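Local coordinates for maltose-binding protein MalE1 (Thermotoga maritima, PDB 6DTU) that binds maltotetraose in the cleft of a periplasmic binding protein fold and probably delivers maltodextrins for uptake across the membrane, at residues Ala152-Tyr157 and Ala343-Leu348; Gly192-Lys197 and Thr357-Leu362; Gly166-Lys171 and Leu184-Ala189; Phe148-Ala153 and Gln212-Met217; Ala159-Gly164 and Ala246-Leu251. One frame throughout, in Å; residues are numbered along the deposited sequence.

Contact 1: residues Ala152-Tyr157 and Ala343-Leu348; sequences AAEFYY and AMNDAL. With GLC (alpha-D-glucopyranose), chain C; GLC (alpha-D-glucopyranose), chain B.
Just behind the wall of the sugar-binding pocket that E154, Y156 and Y157 help to form, F155 at the start of helix 155-164 meets N345 of helix 341-352. F155 N donates to N345 OD1 at 2.8 Å, with an N-H...O angle of 166° and the donor nearly in line with the C=O bond. E154, the N-cap residue, runs beside N345 and points the same way, its carboxylate plane 87° from the amide plane. M344 CG sits over one face of the F155 ring, 4.0 Å from the centroid of that ring, and its SD lies farther above the same ring in a Met-aromatic contact. A chi1 of 168° carries F155 CG away from its own N-H and directs the ring along M344, while L348 CD1 packs on F155 CA. As in other maltose-binding proteins, an aromatic ring forms a platform for the glucan: Y156 lays one face against the glucose of chain C, with C4 over the ring centre. Were a serine to replace Y156, that glucose would probably lose this platform and be less firmly placed. The O6 of the same glucose donates to E154 OE2 at 2.8 Å, whereas E154 OE1 is taken by S151 OG. A water accepting from Y156 N at 2.8 Å donates to N345 OD1 at 2.8 Å and also bonds O6 of the chain B glucose.

Contact 2: residues Gly192-Lys197 and Thr357-Leu362; sequences GVKLLK and TVEEAL
V193 and V358 form the centre of a helix-helix packing, helix 187-201 against the first turn of helix 358-374, with the axes of these short segments 10.5 Å apart at closest approach and their directions 120° apart. V358 CG1, the branch pointing back from the backbone N (chi1 169°), reaches V193 CB at 3.6 Å and touches V193 CG1 as well. Its other branch, CG2, lies against V193 CG1 and the aliphatic part of K194, where the nearest atom is K194 CG at 4.0 Å. One turn on, L362 and V193 lie alongside with their ends pointing opposite ways, and L362 CD1 meets V193 CG2 at 3.8 Å.

Farther out, at the edge of this apolar patch, K194 lies crosswise to E359. The lysine chain is extended until its last torsion, where it bends to bring its amine to the glutamate in a long, weak salt bridge, K194 NZ to E359 OE1 3.4 Å. L348 of helix 341-352 and I162 of helix 155-164 also pack on V193, so this residue sits where several helices converge. The helix carrying V358 begins at T357, its N-cap, where E360 N donates to T357 OG1 at 3.1 Å with an N-H...O angle of 162°.

Contact 3: residues Gly166-Lys171 and Leu184-Ala189; sequences GGYVFK and LANEGA
The side chains of N186 and Y168 cross nearly perpendicular, with amide and ring planes 76° apart and N186 ND2 3.5 Å from Y168 CE2. N186 is the N-cap of helix 187-201. With CG held between the backbone N and the carbonyl carbon (chi1 70°), its OD1 turns back to accept from A189 N at 2.9 Å, almost straight, while ND2 reaches the other way to G166 O at 3.2 Å. ND2 lies 35° out of the G166 carbonyl plane. G166 closes helix 155-164 in a Schellman motif, so one amide joins the end of one helix to the beginning of another. Y168 OH bonds D181 and also accepts from a water that itself accepts a hydrogen bond from ND2. Glycines bring the backbones close: a CB on G188 would strike G166 C and G167 N. Beyond them L184 CG and CD2 rest on Y168 O, each at 3.4 Å. With both ends of its amide engaged, N186 is probably fixed against flipping.

Contact 4: residues Phe148-Ala153 and Gln212-Met217; sequences FITSAA and QIMDSM
I149 and M214 lie alongside each other, head to tail, where the end of strand 146-149 faces helix 211-219, in the lobe built on the four-stranded sheet. M214 CB lies 3.8 Å from I149 CG2, and M214 CG is at the same distance from I149 O. A chi1 of 165° and an extended chi2 take the side chain obliquely across towards T150. SD comes to rest 3.6 Å from both I149 O and T150 CA, with T150 OG1 a little farther off. At chi3 (61°) the chain bends, and the methyl CE swings round to the ring of Y157. I149 uses its remaining branch on the next turn of the helix, where its CD1 approaches M217; this contact is tentative, since it describes one of two conformers of the methionine. No hydrogen bond joins the segments, and S151 N is buried here without a polar partner. T150 OG1 bonds I227 O, and I149 pairs with M225 through the backbone. Helix 211-219 thus packs over the edge of the sheet, M214 reaching I226 and N228 of strand 223-228, while Y157 of helix 155-164 also touches M214.

Contact 5: residues Ala159-Gly164 and Ala246-Leu251; sequences APFIFG and APIPDL
L251 and F161 make the tight part of this contact, where the loop after strand 243-246 packs on helix 155-164. L251 CD2 comes within 3.4 Å of F161 CD1, approaching the ring obliquely, while its other methyl, CD1, lies 3.7 Å from F161 O and 3.9 Å from G164 CA. F161 turns its CG away from its own carbonyl (chi1 -62°), which swings the ring out towards the loop. A side chain on G164 would run into L251 CD1, so the glycine lets the leucine sit down on the helix. At P160, I248 CD1 bridges CB and CG of the proline ring, each at 3.6 Å. The looser part lies between these two pairs: I248 CG2 only grazes the edge of the F161 ring, 4.4 Å from F161 CE1. If L251 were cut back to alanine, a gap is likely to open beside F161 and G164, the ring losing its methyl neighbour. L195 and M127 pack on both F161 and L251. With no hydrogen bond across it, the contact depends on the fit of apolar surfaces.

Overall arrangement
Following the chain from the N terminus, strand 146-149 and the loop after it open contact 4, which closes at helix 211-219. Contact 1 starts from the same stretch, sharing A152 and A153, but closes much later, at helix 341-352. Helix 155-164 then opens contact 5, closed by the loop after strand 243-246 and nested inside contact 1; it crosses contact 4. Contact 3 is the most local, nested within all three of these loops. Contact 2 opens next on helix 187-201 and ends at helix 358-374, crossing contacts 1, 4 and 5. Together they tie the four-stranded sheet, the central helices and the C-terminal helices to one another, with contact 1 alone at the sugar site.

Contact 1: residues Ala152-Tyr157 and Ala343-Leu348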
# COMPACT_ATOMS: atom_id res chain seq x y z
N ALA A 152 -1.51 14.31 3.10
CA ALA A 152 -2.45 15.16 2.37
C ALA A 152 -2.11 15.32 0.89
O ALA A 152 -3.01 15.54 0.06
CB ALA A 152 -2.51 16.52 3.04
N ALA A 153 -0.84 15.22 0.53
CA ALA A 153 -0.39 15.51 -0.83
C ALA A 153 0.04 14.26 -1.58
O ALA A 153 0.62 14.36 -2.66
CB ALA A 153 0.75 16.52 -0.80
N GLU A 154 -0.26 13.10 -1.03
CA GLU A 154 0.19 11.83 -1.57
C GLU A 154 -1.01 11.12 -2.19
O GLU A 154 -1.95 10.74 -1.47
CB GLU A 154 0.82 11.00 -0.45
CG GLU A 154 1.78 9.95 -0.91
CD GLU A 154 2.54 9.29 0.24
OE1 GLU A 154 2.58 9.84 1.37
OE2 GLU A 154 3.10 8.20 -0.01
N PHE A 155 -0.97 10.92 -3.50
CA PHE A 155 -2.12 10.39 -4.24
C PHE A 155 -2.65 9.09 -3.66
O PHE A 155 -3.87 8.87 -3.59
CB PHE A 155 -1.71 10.20 -5.70
CG PHE A 155 -2.70 9.41 -6.53
CD1 PHE A 155 -4.03 9.76 -6.59
CD2 PHE A 155 -2.26 8.35 -7.32
CE1 PHE A 155 -4.92 9.05 -7.36
CE2 PHE A 155 -3.15 7.63 -8.10
CZ PHE A 155 -4.48 7.98 -8.13
N TYR A 156 -1.75 8.18 -3.25
CA TYR A 156 -2.20 6.90 -2.72
C TYR A 156 -3.20 7.07 -1.57
O TYR A 156 -4.20 6.33 -1.48
CB TYR A 156 -0.99 6.07 -2.30
CG TYR A 156 -1.35 4.72 -1.72
CD1 TYR A 156 -1.48 3.58 -2.52
CD2 TYR A 156 -1.57 4.58 -0.35
CE1 TYR A 156 -1.83 2.34 -1.97
CE2 TYR A 156 -1.91 3.34 0.20
CZ TYR A 156 -2.04 2.24 -0.62
OH TYR A 156 -2.38 1.04 -0.07
N TYR A 157 -2.99 8.08 -0.72
CA TYR A 157 -3.85 8.29 0.44
C TYR A 157 -5.10 9.12 0.14
O TYR A 157 -6.08 9.06 0.90
CB TYR A 157 -3.04 8.92 1.59
CG TYR A 157 -2.00 7.94 2.07
CD1 TYR A 157 -2.29 7.04 3.08
CD2 TYR A 157 -0.74 7.88 1.48
CE1 TYR A 157 -1.36 6.09 3.49
CE2 TYR A 157 0.19 6.96 1.89
CZ TYR A 157 -0.12 6.08 2.90
OH TYR A 157 0.78 5.15 3.31
N ALA A 343 3.16 12.38 -10.99
CA ALA A 343 2.30 13.45 -11.51
C ALA A 343 1.16 13.77 -10.55
O ALA A 343 0.85 14.94 -10.31
CB ALA A 343 1.74 13.03 -12.87
N MET A 344 0.55 12.74 -9.97
CA MET A 344 -0.56 12.98 -9.06
C MET A 344 -0.09 13.57 -7.73
O MET A 344 -0.73 14.48 -7.19
CB MET A 344 -1.37 11.71 -8.86
CG MET A 344 -2.14 11.25 -10.10
SD MET A 344 -3.31 12.50 -10.67
CE MET A 344 -4.50 12.41 -9.35
N ASN A 345 1.05 13.08 -7.21
CA ASN A 345 1.63 13.66 -6.00
C ASN A 345 1.93 15.14 -6.21
O ASN A 345 1.65 15.97 -5.34
CB ASN A 345 2.93 12.95 -5.62
CG ASN A 345 2.71 11.59 -5.04
OD1 ASN A 345 1.59 11.19 -4.69
ND2 ASN A 345 3.78 10.85 -4.91
N ASP A 346 2.50 15.48 -7.37
CA ASP A 346 2.81 16.87 -7.65
C ASP A 346 1.54 17.71 -7.71
O ASP A 346 1.50 18.82 -7.15
CB ASP A 346 3.63 16.95 -8.94
CG ASP A 346 5.08 16.49 -8.74
OD1 ASP A 346 5.49 16.17 -7.60
OD2 ASP A 346 5.83 16.46 -9.73
N ALA A 347 0.48 17.19 -8.33
CA ALA A 347 -0.76 17.95 -8.42
C ALA A 347 -1.36 18.19 -7.05
O ALA A 347 -1.84 19.28 -6.75
CB ALA A 347 -1.78 17.24 -9.32
N LEU A 348 -1.37 17.15 -6.20
CA LEU A 348 -1.93 17.32 -4.87
C LEU A 348 -1.10 18.26 -4.03
O LEU A 348 -1.66 19.01 -3.21
CB LEU A 348 -2.09 15.97 -4.16
CG LEU A 348 -3.11 15.11 -4.90
CD1 LEU A 348 -3.23 13.78 -4.20
CD2 LEU A 348 -4.46 15.80 -5.01
C1 GLC C . 2.04 1.56 1.72
C2 GLC C . 1.44 0.69 0.68
C3 GLC C . 2.07 0.90 -0.62
C4 GLC C . 1.96 2.35 -1.05
C5 GLC C . 2.54 3.32 0.02
C6 GLC C . 2.22 4.69 -0.24
O2 GLC C . 1.71 -0.69 1.07
O3 GLC C . 1.38 0.12 -1.66
O4 GLC C . 2.75 2.57 -2.27
O5 GLC C . 1.85 2.96 1.33
O6 GLC C . 3.04 5.50 0.59
C1 GLC B . 2.05 2.77 -3.45
C2 GLC B . 2.69 1.99 -4.53
C3 GLC B . 4.10 2.44 -4.79
C4 GLC B . 4.16 3.87 -5.17
C5 GLC B . 3.52 4.75 -4.07
C6 GLC B . 3.41 6.10 -4.47
O2 GLC B . 2.72 0.59 -4.13
O3 GLC B . 4.68 1.63 -5.85
O4 GLC B . 5.56 4.23 -5.31
O5 GLC B . 2.08 4.21 -3.79
O6 GLC B . 2.87 6.83 -3.39
O HOH W 1 4.68 8.97 -2.78
O HOH W 2 0.90 8.50 -4.16

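Contact 2: residues Gly192-Lys197 and Thr357-Leu362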
# COMPACT_ATOMS: atom_id res chain seq x y z
N GLY A 192 -13.54 14.77 -5.60
CA GLY A 192 -12.77 14.14 -4.54
C GLY A 192 -11.61 14.99 -4.07
O GLY A 192 -11.32 15.07 -2.87
N VAL A 193 -10.89 15.63 -5.00
CA VAL A 193 -9.80 16.50 -4.59
C VAL A 193 -10.33 17.79 -3.98
O VAL A 193 -9.68 18.42 -3.15
CB VAL A 193 -8.83 16.72 -5.77
CG1 VAL A 193 -7.69 17.66 -5.40
CG2 VAL A 193 -8.24 15.38 -6.23
N LYS A 194 -11.54 18.20 -4.37
CA LYS A 194 -12.17 19.34 -3.70
C LYS A 194 -12.51 19.01 -2.26
O LYS A 194 -12.51 19.91 -1.41
CB LYS A 194 -13.39 19.83 -4.48
CG LYS A 194 -13.01 20.63 -5.71
CD LYS A 194 -14.24 21.25 -6.33
CE LYS A 194 -13.89 22.10 -7.54
NZ LYS A 194 -12.77 23.05 -7.27
N LEU A 195 -12.82 17.74 -1.95
CA LEU A 195 -12.96 17.34 -0.56
C LEU A 195 -11.63 17.46 0.19
O LEU A 195 -11.59 17.99 1.30
CB LEU A 195 -13.53 15.92 -0.47
CG LEU A 195 -13.68 15.31 0.93
CD1 LEU A 195 -14.66 16.12 1.76
CD2 LEU A 195 -14.08 13.84 0.88
N LEU A 196 -10.52 17.02 -0.43
CA LEU A 196 -9.21 17.23 0.19
C LEU A 196 -8.97 18.71 0.45
O LEU A 196 -8.53 19.09 1.54
CB LEU A 196 -8.10 16.67 -0.71
CG LEU A 196 -6.66 17.07 -0.35
CD1 LEU A 196 -6.33 16.53 1.03
CD2 LEU A 196 -5.71 16.56 -1.40
N LYS A 197 -9.30 19.56 -0.52
CA LYS A 197 -9.07 20.99 -0.32
C LYS A 197 -9.95 21.54 0.79
O LYS A 197 -9.50 22.39 1.58
CB LYS A 197 -9.27 21.76 -1.63
CG LYS A 197 -8.87 23.22 -1.48
CD LYS A 197 -8.77 23.96 -2.80
CE LYS A 197 -8.09 25.30 -2.56
NZ LYS A 197 -6.60 25.15 -2.59
N THR A 357 -5.85 25.82 -8.82
CA THR A 357 -7.17 25.25 -8.60
C THR A 357 -7.10 23.74 -8.77
O THR A 357 -6.14 23.19 -9.32
CB THR A 357 -8.18 25.81 -9.61
OG1 THR A 357 -7.89 25.29 -10.92
CG2 THR A 357 -8.13 27.33 -9.63
N VAL A 358 -8.12 23.07 -8.26
CA VAL A 358 -8.16 21.61 -8.39
C VAL A 358 -8.21 21.22 -9.85
O VAL A 358 -7.51 20.30 -10.29
CB VAL A 358 -9.34 21.03 -7.59
CG1 VAL A 358 -9.55 19.55 -7.93
CG2 VAL A 358 -9.11 21.20 -6.10
N GLU A 359 -9.03 21.92 -10.64
CA GLU A 359 -9.24 21.54 -12.03
C GLU A 359 -7.97 21.72 -12.84
O GLU A 359 -7.64 20.88 -13.69
CB GLU A 359 -10.36 22.40 -12.62
CG GLU A 359 -11.73 22.15 -11.99
CD GLU A 359 -12.13 23.17 -10.92
OE1 GLU A 359 -11.27 23.74 -10.21
OE2 GLU A 359 -13.36 23.37 -10.79
N GLU A 360 -7.25 22.82 -12.61
CA GLU A 360 -5.99 23.05 -13.30
C GLU A 360 -4.94 22.04 -12.88
O GLU A 360 -4.18 21.54 -13.72
CB GLU A 360 -5.49 24.46 -13.01
CG GLU A 360 -4.29 24.88 -13.85
CD GLU A 360 -4.63 25.14 -15.33
OE1 GLU A 360 -5.82 25.04 -15.72
OE2 GLU A 360 -3.69 25.44 -16.10
N ALA A 361 -4.86 21.75 -11.59
CA ALA A 361 -3.80 20.85 -11.13
C ALA A 361 -4.00 19.46 -11.70
O ALA A 361 -3.04 18.82 -12.16
CB ALA A 361 -3.76 20.82 -9.61
N LEU A 362 -5.24 18.96 -11.65
CA LEU A 362 -5.52 17.62 -12.15
C LEU A 362 -5.41 17.56 -13.67
O LEU A 362 -4.87 16.59 -14.21
CB LEU A 362 -6.90 17.15 -11.69
CG LEU A 362 -7.10 16.94 -10.18
CD1 LEU A 362 -8.52 16.51 -9.86
CD2 LEU A 362 -6.09 15.91 -9.64

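Contact 3: residues Gly166-Lys171 and Leu184-Ala189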
# COMPACT_ATOMS: atom_id res chain seq x y z
N GLY A 166 -15.97 8.76 -8.39
CA GLY A 166 -16.02 8.33 -9.77
C GLY A 166 -14.77 8.59 -10.59
O GLY A 166 -14.79 8.35 -11.80
N GLY A 167 -13.71 9.10 -9.99
CA GLY A 167 -12.44 9.14 -10.68
C GLY A 167 -11.90 7.74 -10.90
O GLY A 167 -12.36 6.78 -10.29
N TYR A 168 -10.95 7.61 -11.82
CA TYR A 168 -10.31 6.32 -12.06
C TYR A 168 -8.93 6.57 -12.66
O TYR A 168 -8.67 7.64 -13.20
CB TYR A 168 -11.16 5.39 -12.94
CG TYR A 168 -11.55 5.98 -14.29
CD1 TYR A 168 -10.69 5.92 -15.38
CD2 TYR A 168 -12.78 6.60 -14.47
CE1 TYR A 168 -11.04 6.46 -16.61
CE2 TYR A 168 -13.14 7.14 -15.70
CZ TYR A 168 -12.27 7.07 -16.76
OH TYR A 168 -12.63 7.61 -17.97
N VAL A 169 -8.04 5.58 -12.54
CA VAL A 169 -6.71 5.70 -13.13
C VAL A 169 -6.83 5.43 -14.63
O VAL A 169 -6.81 6.37 -15.44
CB VAL A 169 -5.68 4.76 -12.47
CG1 VAL A 169 -4.27 5.02 -13.05
CG2 VAL A 169 -5.69 4.96 -10.96
N PHE A 170 -6.97 4.16 -15.00
CA PHE A 170 -7.17 3.74 -16.37
C PHE A 170 -8.55 3.11 -16.45
O PHE A 170 -8.94 2.33 -15.57
CB PHE A 170 -6.10 2.69 -16.76
CG PHE A 170 -4.67 3.18 -16.59
CD1 PHE A 170 -4.25 4.35 -17.17
CD2 PHE A 170 -3.75 2.43 -15.87
CE1 PHE A 170 -2.93 4.79 -17.03
CE2 PHE A 170 -2.43 2.87 -15.70
CZ PHE A 170 -2.02 4.04 -16.28
N LYS A 171 -9.29 3.43 -17.51
CA LYS A 171 -10.66 2.96 -17.62
C LYS A 171 -10.70 1.44 -17.66
O LYS A 171 -9.98 0.80 -18.43
CB LYS A 171 -11.32 3.53 -18.88
CG LYS A 171 -12.81 3.21 -19.02
CD LYS A 171 -13.63 3.93 -17.97
CE LYS A 171 -15.10 3.60 -18.10
NZ LYS A 171 -15.95 4.59 -17.39
N LEU A 184 -8.31 10.70 -13.96
CA LEU A 184 -7.85 11.39 -12.77
C LEU A 184 -8.11 12.89 -12.82
O LEU A 184 -7.66 13.61 -11.92
CB LEU A 184 -6.36 11.10 -12.55
CG LEU A 184 -6.10 9.63 -12.29
CD1 LEU A 184 -4.60 9.39 -12.30
CD2 LEU A 184 -6.69 9.19 -10.97
N ALA A 185 -8.78 13.38 -13.87
CA ALA A 185 -9.24 14.76 -13.92
C ALA A 185 -10.69 14.85 -14.39
O ALA A 185 -11.10 15.90 -14.89
CB ALA A 185 -8.35 15.65 -14.79
N ASN A 186 -11.45 13.76 -14.27
CA ASN A 186 -12.87 13.83 -14.58
C ASN A 186 -13.60 14.53 -13.43
O ASN A 186 -13.00 14.92 -12.43
CB ASN A 186 -13.43 12.46 -14.99
CG ASN A 186 -13.51 11.46 -13.85
OD1 ASN A 186 -13.40 11.80 -12.66
ND2 ASN A 186 -13.73 10.21 -14.21
N GLU A 187 -14.91 14.70 -13.56
CA GLU A 187 -15.61 15.48 -12.55
C GLU A 187 -15.62 14.79 -11.20
O GLU A 187 -15.62 15.46 -10.16
CB GLU A 187 -17.01 15.88 -13.04
CG GLU A 187 -17.01 16.78 -14.28
CD GLU A 187 -16.20 18.07 -14.10
OE1 GLU A 187 -16.40 18.79 -13.09
OE2 GLU A 187 -15.36 18.36 -14.98
N GLY A 188 -15.57 13.46 -11.17
CA GLY A 188 -15.47 12.76 -9.90
C GLY A 188 -14.13 12.99 -9.23
O GLY A 188 -14.07 13.20 -8.02
N ALA A 189 -13.04 12.93 -10.00
CA ALA A 189 -11.73 13.19 -9.42
C ALA A 189 -11.69 14.60 -8.86
O ALA A 189 -11.14 14.84 -7.78
CB ALA A 189 -10.65 13.03 -10.48
O HOH W 3 -13.34 10.02 -17.44

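Contact 4: residues Phe148-Ala153 and Gln212-Met217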
# COMPACT_ATOMS: atom_id res chain seq x y z
N PHE A 148 -7.32 14.98 13.05
CA PHE A 148 -7.28 14.12 11.87
C PHE A 148 -5.99 14.38 11.10
O PHE A 148 -5.60 15.54 10.91
CB PHE A 148 -8.49 14.36 10.96
CG PHE A 148 -8.47 13.56 9.70
CD1 PHE A 148 -8.77 12.20 9.72
CD2 PHE A 148 -8.09 14.15 8.50
CE1 PHE A 148 -8.71 11.44 8.55
CE2 PHE A 148 -8.04 13.41 7.32
CZ PHE A 148 -8.35 12.05 7.35
N ILE A 149 -5.33 13.31 10.66
CA ILE A 149 -4.15 13.40 9.80
C ILE A 149 -4.18 12.29 8.76
O ILE A 149 -4.43 11.13 9.07
CB ILE A 149 -2.81 13.32 10.57
CG1 ILE A 149 -2.84 14.05 11.91
CG2 ILE A 149 -1.67 13.88 9.71
CD1 ILE A 149 -1.54 13.84 12.68
N THR A 150 -3.82 12.64 7.53
CA THR A 150 -3.32 11.67 6.57
C THR A 150 -2.26 12.36 5.73
O THR A 150 -1.95 13.53 5.94
CB THR A 150 -4.44 11.00 5.76
OG1 THR A 150 -3.89 9.89 5.05
CG2 THR A 150 -5.04 11.99 4.76
N SER A 151 -1.68 11.61 4.79
CA SER A 151 -0.66 12.18 3.92
C SER A 151 -1.37 13.00 2.84
O SER A 151 -1.76 12.48 1.80
CB SER A 151 0.21 11.07 3.36
OG SER A 151 1.38 11.63 2.79
N ALA A 152 -1.51 14.31 3.10
CA ALA A 152 -2.45 15.16 2.37
C ALA A 152 -2.11 15.32 0.89
O ALA A 152 -3.01 15.54 0.06
CB ALA A 152 -2.51 16.52 3.04
N ALA A 153 -0.84 15.22 0.53
CA ALA A 153 -0.39 15.51 -0.83
C ALA A 153 0.04 14.26 -1.58
O ALA A 153 0.62 14.36 -2.66
CB ALA A 153 0.75 16.52 -0.80
N GLN A 212 5.06 10.44 7.54
CA GLN A 212 5.79 10.40 8.81
C GLN A 212 5.06 11.15 9.92
O GLN A 212 5.00 10.68 11.06
CB GLN A 212 7.20 10.93 8.60
CG GLN A 212 8.20 10.67 9.72
CD GLN A 212 8.00 11.61 10.87
OE1 GLN A 212 7.69 12.79 10.69
NE2 GLN A 212 8.18 11.09 12.08
N ILE A 213 4.51 12.34 9.61
CA ILE A 213 3.76 13.08 10.62
C ILE A 213 2.53 12.29 11.06
O ILE A 213 2.25 12.15 12.25
CB ILE A 213 3.38 14.48 10.10
CG1 ILE A 213 4.64 15.37 9.98
CG2 ILE A 213 2.31 15.10 11.01
CD1 ILE A 213 4.45 16.62 9.10
N MET A 214 1.79 11.74 10.10
CA MET A 214 0.60 10.97 10.45
C MET A 214 0.96 9.78 11.33
O MET A 214 0.35 9.56 12.39
CB MET A 214 -0.06 10.47 9.17
CG MET A 214 -1.08 9.37 9.47
SD MET A 214 -1.93 8.70 8.05
CE MET A 214 -0.56 8.04 7.06
N ASP A 215 1.94 9.00 10.89
CA ASP A 215 2.28 7.75 11.56
C ASP A 215 2.84 8.02 12.95
O ASP A 215 2.42 7.39 13.93
CB ASP A 215 3.32 7.06 10.68
CG ASP A 215 3.51 5.58 11.01
OD1 ASP A 215 2.53 4.89 11.33
OD2 ASP A 215 4.64 5.11 10.89
N SER A 216 3.79 8.95 13.06
CA SER A 216 4.44 9.24 14.33
C SER A 216 3.48 9.88 15.34
O SER A 216 3.47 9.50 16.50
CB SER A 216 5.67 10.12 14.14
OG SER A 216 5.33 11.38 13.62
N MET A 217 2.69 10.86 14.92
CA MET A 217 1.74 11.44 15.87
C MET A 217 0.74 10.41 16.36
O MET A 217 0.41 10.36 17.55
CB MET A 217 1.06 12.68 15.29
CG MET A 217 2.04 13.80 14.98
SD MET A 217 1.22 15.34 14.59
CE MET A 217 0.48 15.74 16.18

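Contact 5: residues Ala159-Gly164 and Ala246-Leu251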
# COMPACT_ATOMS: atom_id res chain seq x y z
N ALA A 159 -6.57 8.83 -2.94
CA ALA A 159 -7.34 8.00 -3.84
C ALA A 159 -8.72 7.59 -3.33
O ALA A 159 -9.65 7.54 -4.15
CB ALA A 159 -6.53 6.76 -4.27
N PRO A 160 -8.93 7.24 -2.05
CA PRO A 160 -10.29 6.87 -1.64
C PRO A 160 -11.32 7.95 -1.96
O PRO A 160 -12.46 7.60 -2.31
CB PRO A 160 -10.18 6.61 -0.13
CG PRO A 160 -8.74 6.30 0.09
CD PRO A 160 -7.99 7.14 -0.91
N PHE A 161 -10.94 9.23 -1.89
CA PHE A 161 -11.87 10.31 -2.22
C PHE A 161 -12.07 10.42 -3.72
O PHE A 161 -13.20 10.60 -4.20
CB PHE A 161 -11.34 11.66 -1.73
CG PHE A 161 -11.15 11.79 -0.24
CD1 PHE A 161 -11.78 10.93 0.66
CD2 PHE A 161 -10.34 12.80 0.25
CE1 PHE A 161 -11.58 11.09 2.01
CE2 PHE A 161 -10.15 12.95 1.61
CZ PHE A 161 -10.76 12.10 2.50
N ILE A 162 -10.97 10.36 -4.46
CA ILE A 162 -11.00 10.45 -5.92
C ILE A 162 -11.86 9.33 -6.50
O ILE A 162 -12.73 9.57 -7.35
CB ILE A 162 -9.55 10.41 -6.45
CG1 ILE A 162 -8.83 11.71 -6.05
CG2 ILE A 162 -9.50 10.11 -7.96
CD1 ILE A 162 -7.35 11.66 -6.26
N PHE A 163 -11.61 8.09 -6.08
CA PHE A 163 -12.36 6.97 -6.62
C PHE A 163 -13.79 6.93 -6.10
O PHE A 163 -14.70 6.53 -6.83
CB PHE A 163 -11.65 5.65 -6.31
CG PHE A 163 -10.25 5.55 -6.89
CD1 PHE A 163 -9.88 6.26 -8.03
CD2 PHE A 163 -9.31 4.74 -6.29
CE1 PHE A 163 -8.60 6.16 -8.54
CE2 PHE A 163 -8.05 4.62 -6.80
CZ PHE A 163 -7.68 5.34 -7.93
N GLY A 164 -14.00 7.34 -4.85
CA GLY A 164 -15.35 7.31 -4.32
C GLY A 164 -16.32 8.13 -5.15
O GLY A 164 -17.47 7.74 -5.36
N ALA A 246 -11.85 1.07 11.14
CA ALA A 246 -13.17 1.19 10.54
C ALA A 246 -13.01 1.65 9.10
O ALA A 246 -11.98 2.23 8.74
CB ALA A 246 -14.01 2.22 11.32
N PRO A 247 -14.00 1.40 8.25
CA PRO A 247 -13.95 1.98 6.91
C PRO A 247 -13.86 3.50 6.98
O PRO A 247 -14.33 4.13 7.93
CB PRO A 247 -15.26 1.53 6.26
CG PRO A 247 -15.63 0.30 7.01
CD PRO A 247 -15.16 0.50 8.42
N ILE A 248 -13.23 4.08 5.96
CA ILE A 248 -13.19 5.54 5.87
C ILE A 248 -14.63 6.04 5.84
O ILE A 248 -15.49 5.40 5.20
CB ILE A 248 -12.43 5.99 4.61
CG1 ILE A 248 -10.99 5.46 4.66
CG2 ILE A 248 -12.48 7.52 4.44
CD1 ILE A 248 -10.26 5.58 3.32
N PRO A 249 -14.97 7.10 6.57
CA PRO A 249 -16.36 7.57 6.58
C PRO A 249 -16.82 7.90 5.17
O PRO A 249 -16.03 8.32 4.32
CB PRO A 249 -16.29 8.81 7.47
CG PRO A 249 -15.10 8.55 8.39
CD PRO A 249 -14.12 7.83 7.52
N ASP A 250 -18.11 7.65 4.91
CA ASP A 250 -18.68 7.94 3.60
C ASP A 250 -18.45 9.40 3.25
O ASP A 250 -18.58 10.28 4.11
CB ASP A 250 -20.19 7.67 3.59
CG ASP A 250 -20.54 6.18 3.65
OD1 ASP A 250 -19.74 5.32 3.22
OD2 ASP A 250 -21.65 5.89 4.16
N LEU A 251 -18.11 9.66 1.99
CA LEU A 251 -17.79 11.02 1.57
C LEU A 251 -19.02 11.91 1.67
O LEU A 251 -18.93 13.10 2.00
CB LEU A 251 -17.24 11.02 0.16
CG LEU A 251 -16.19 9.93 -0.08
CD1 LEU A 251 -15.70 10.04 -1.51
CD2 LEU A 251 -15.05 10.09 0.94